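Local coordinates for protein aldehyde dehydrogenase (Trypanosoma brucei, PDB 5MYP) that probably oxidises aldehydes to carboxylic acids with NAD+ as cofactor in the glycosome, at residues Y396-N401 / V418-V423. Numbering follows the deposited sequence.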
loop_
_atom_site.group_PDB
_atom_site.type_symbol
_atom_site.label_atom_id
_atom_site.label_comp_id
_atom_site.label_asym_id
_atom_site.label_seq_id
_atom_site.Cartn_x
_atom_site.Cartn_y
_atom_site.Cartn_z
ATOM N N TYR A 396 9.058 -15.400 16.658
ATOM C CA TYR A 396 9.058 -15.444 18.113
ATOM C C TYR A 396 10.451 -15.787 18.625
ATOM O O TYR A 396 11.097 -16.690 18.097
ATOM C CB TYR A 396 8.037 -16.475 18.591
ATOM C CG TYR A 396 6.636 -16.226 18.072
ATOM C CD1 TYR A 396 6.008 -15.006 18.295
ATOM C CD2 TYR A 396 5.934 -17.208 17.366
ATOM C CE1 TYR A 396 4.726 -14.759 17.825
ATOM C CE2 TYR A 396 4.649 -16.974 16.898
ATOM C CZ TYR A 396 4.050 -15.746 17.132
ATOM O OH TYR A 396 2.769 -15.498 16.694
ATOM N N VAL A 397 10.913 -15.055 19.640
ATOM C CA VAL A 397 12.231 -15.273 20.240
ATOM C C VAL A 397 12.081 -15.363 21.754
ATOM O O VAL A 397 11.605 -14.421 22.382
ATOM C CB VAL A 397 13.219 -14.129 19.905
ATOM C CG1 VAL A 397 14.607 -14.424 20.481
ATOM C CG2 VAL A 397 13.289 -13.911 18.399
ATOM N N PHE A 398 12.473 -16.497 22.328
ATOM C CA PHE A 398 12.521 -16.659 23.778
ATOM C C PHE A 398 13.970 -16.527 24.228
ATOM O O PHE A 398 14.816 -17.339 23.848
ATOM C CB PHE A 398 11.925 -18.001 24.204
ATOM C CG PHE A 398 10.428 -18.049 24.101
ATOM C CD1 PHE A 398 9.814 -18.345 22.889
ATOM C CD2 PHE A 398 9.628 -17.798 25.210
ATOM C CE1 PHE A 398 8.429 -18.388 22.786
ATOM C CE2 PHE A 398 8.245 -17.838 25.115
ATOM C CZ PHE A 398 7.643 -18.135 23.899
ATOM N N SER A 399 14.250 -15.483 25.010
ATOM C CA SER A 399 15.606 -15.170 25.461
ATOM C C SER A 399 15.590 -14.108 26.567
ATOM O O SER A 399 14.700 -13.252 26.605
ATOM C CB SER A 399 16.464 -14.684 24.283
ATOM O OG SER A 399 17.741 -14.232 24.705
ATOM N N ASN A 400 16.575 -14.186 27.462
ATOM C CA ASN A 400 16.840 -13.141 28.457
ATOM C C ASN A 400 18.082 -12.304 28.091
ATOM O O ASN A 400 18.509 -11.465 28.885
ATOM C CB ASN A 400 17.019 -13.767 29.852
ATOM C CG ASN A 400 15.730 -14.346 30.408
ATOM O OD1 ASN A 400 15.657 -15.530 30.729
ATOM N ND2 ASN A 400 14.708 -13.510 30.535
ATOM N N ASN A 401 18.636 -12.520 26.892
ATOM C CA ASN A 401 19.860 -11.851 26.441
ATOM C C ASN A 401 19.544 -10.792 25.374
ATOM O O ASN A 401 19.127 -11.125 24.260
ATOM C CB ASN A 401 20.842 -12.891 25.892
ATOM C CG ASN A 401 22.211 -12.303 25.590
ATOM O OD1 ASN A 401 22.429 -11.723 24.528
ATOM N ND2 ASN A 401 23.145 -12.464 26.520
ATOM N N VAL A 418 7.606 -10.997 18.426
ATOM C CA VAL A 418 7.277 -11.003 19.848
ATOM C C VAL A 418 8.425 -11.674 20.591
ATOM O O VAL A 418 8.878 -12.750 20.188
ATOM C CB VAL A 418 5.950 -11.729 20.167
ATOM C CG1 VAL A 418 5.553 -11.499 21.625
ATOM C CG2 VAL A 418 4.839 -11.261 19.241
ATOM N N VAL A 419 8.904 -11.033 21.658
ATOM C CA VAL A 419 9.943 -11.612 22.511
ATOM C C VAL A 419 9.284 -12.206 23.759
ATOM O O VAL A 419 8.522 -11.522 24.456
ATOM C CB VAL A 419 11.031 -10.582 22.894
ATOM C CG1 VAL A 419 12.085 -11.206 23.809
ATOM C CG2 VAL A 419 11.680 -10.006 21.640
ATOM N N ASN A 420 9.572 -13.485 24.004
ATOM C CA ASN A 420 9.093 -14.247 25.172
ATOM C C ASN A 420 7.591 -14.535 25.208
ATOM O O ASN A 420 7.033 -14.791 26.270
ATOM C CB ASN A 420 9.572 -13.615 26.495
ATOM C CG ASN A 420 11.082 -13.577 26.609
ATOM O OD1 ASN A 420 11.771 -14.480 26.142
ATOM N ND2 ASN A 420 11.604 -12.540 27.244
ATOM N N ASP A 421 6.941 -14.532 24.047
ATOM C CA ASP A 421 5.553 -14.985 23.941
ATOM C C ASP A 421 5.210 -15.271 22.482
ATOM O O ASP A 421 6.027 -15.034 21.590
ATOM C CB ASP A 421 4.585 -13.936 24.530
ATOM C CG ASP A 421 3.414 -14.562 25.284
ATOM O OD1 ASP A 421 2.912 -15.629 24.864
ATOM O OD2 ASP A 421 2.985 -13.985 26.305
ATOM N N VAL A 422 4.009 -15.795 22.259
ATOM C CA VAL A 422 3.489 -16.063 20.915
ATOM C C VAL A 422 2.049 -15.551 20.805
ATOM O O VAL A 422 1.350 -15.462 21.815
ATOM C CB VAL A 422 3.552 -17.572 20.561
ATOM C CG1 VAL A 422 4.977 -18.102 20.699
ATOM C CG2 VAL A 422 2.600 -18.399 21.423
ATOM N N VAL A 423 1.637 -15.160 19.597
ATOM C CA VAL A 423 0.226 -14.886 19.240
ATOM C C VAL A 423 -0.379 -13.594 19.833
ATOM O O VAL A 423 -1.110 -12.889 19.135
ATOM C CB VAL A 423 -0.690 -16.116 19.518
ATOM C CG1 VAL A 423 -2.139 -15.840 19.133
ATOM C CG2 VAL A 423 -0.173 -17.337 18.768
#
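Strands 395-398 and 417-419 run parallel, Tyr396 beside Val418 and Val397 beside Val419; Val397 N donates to Val418 O, and Asn420 N returns a bond to Val397 O (2.8 Å). Where regular pairing ends, the Asn420 amide mimics a peptide group, OD1 accepting from Ser399 N at 2.9 Å while ND2 donates to Ser399 O. Asparagine also tolerates the positive phi (68°) of this turn better than most residues. The chain then doubles back past two aromatic rings. Val422 CG1 makes a CH-pi contact over one face of Tyr396, 3.8 Å from the ring centroid, and meets Phe398 at its edge. Tyr396 CG lies anti to the carbonyl carbon (chi1 -56°), sending the ring along Val422 to Val423; its OH hydrogen-bonds to Ile260 O and takes a weak bond from Val423 N. Phe398 lies against the Asn420–Asp421 peptide, CE2 3.4 Å from Asn420 C. Acidic Asp421 accepts from Val422 N through OD1 and forms salt bridges to Arg462 and Arg473 of the second subunit, whose Arg462 O also binds Asn420 ND2. Opposite Tyr396 and Val418, branched Val397 and Val419 pack on the crossover helix 402-411 of this beta-alpha-beta unit. Strand 229-232 flanks 395-398, while 417-419 continues the sheet into the second subunit.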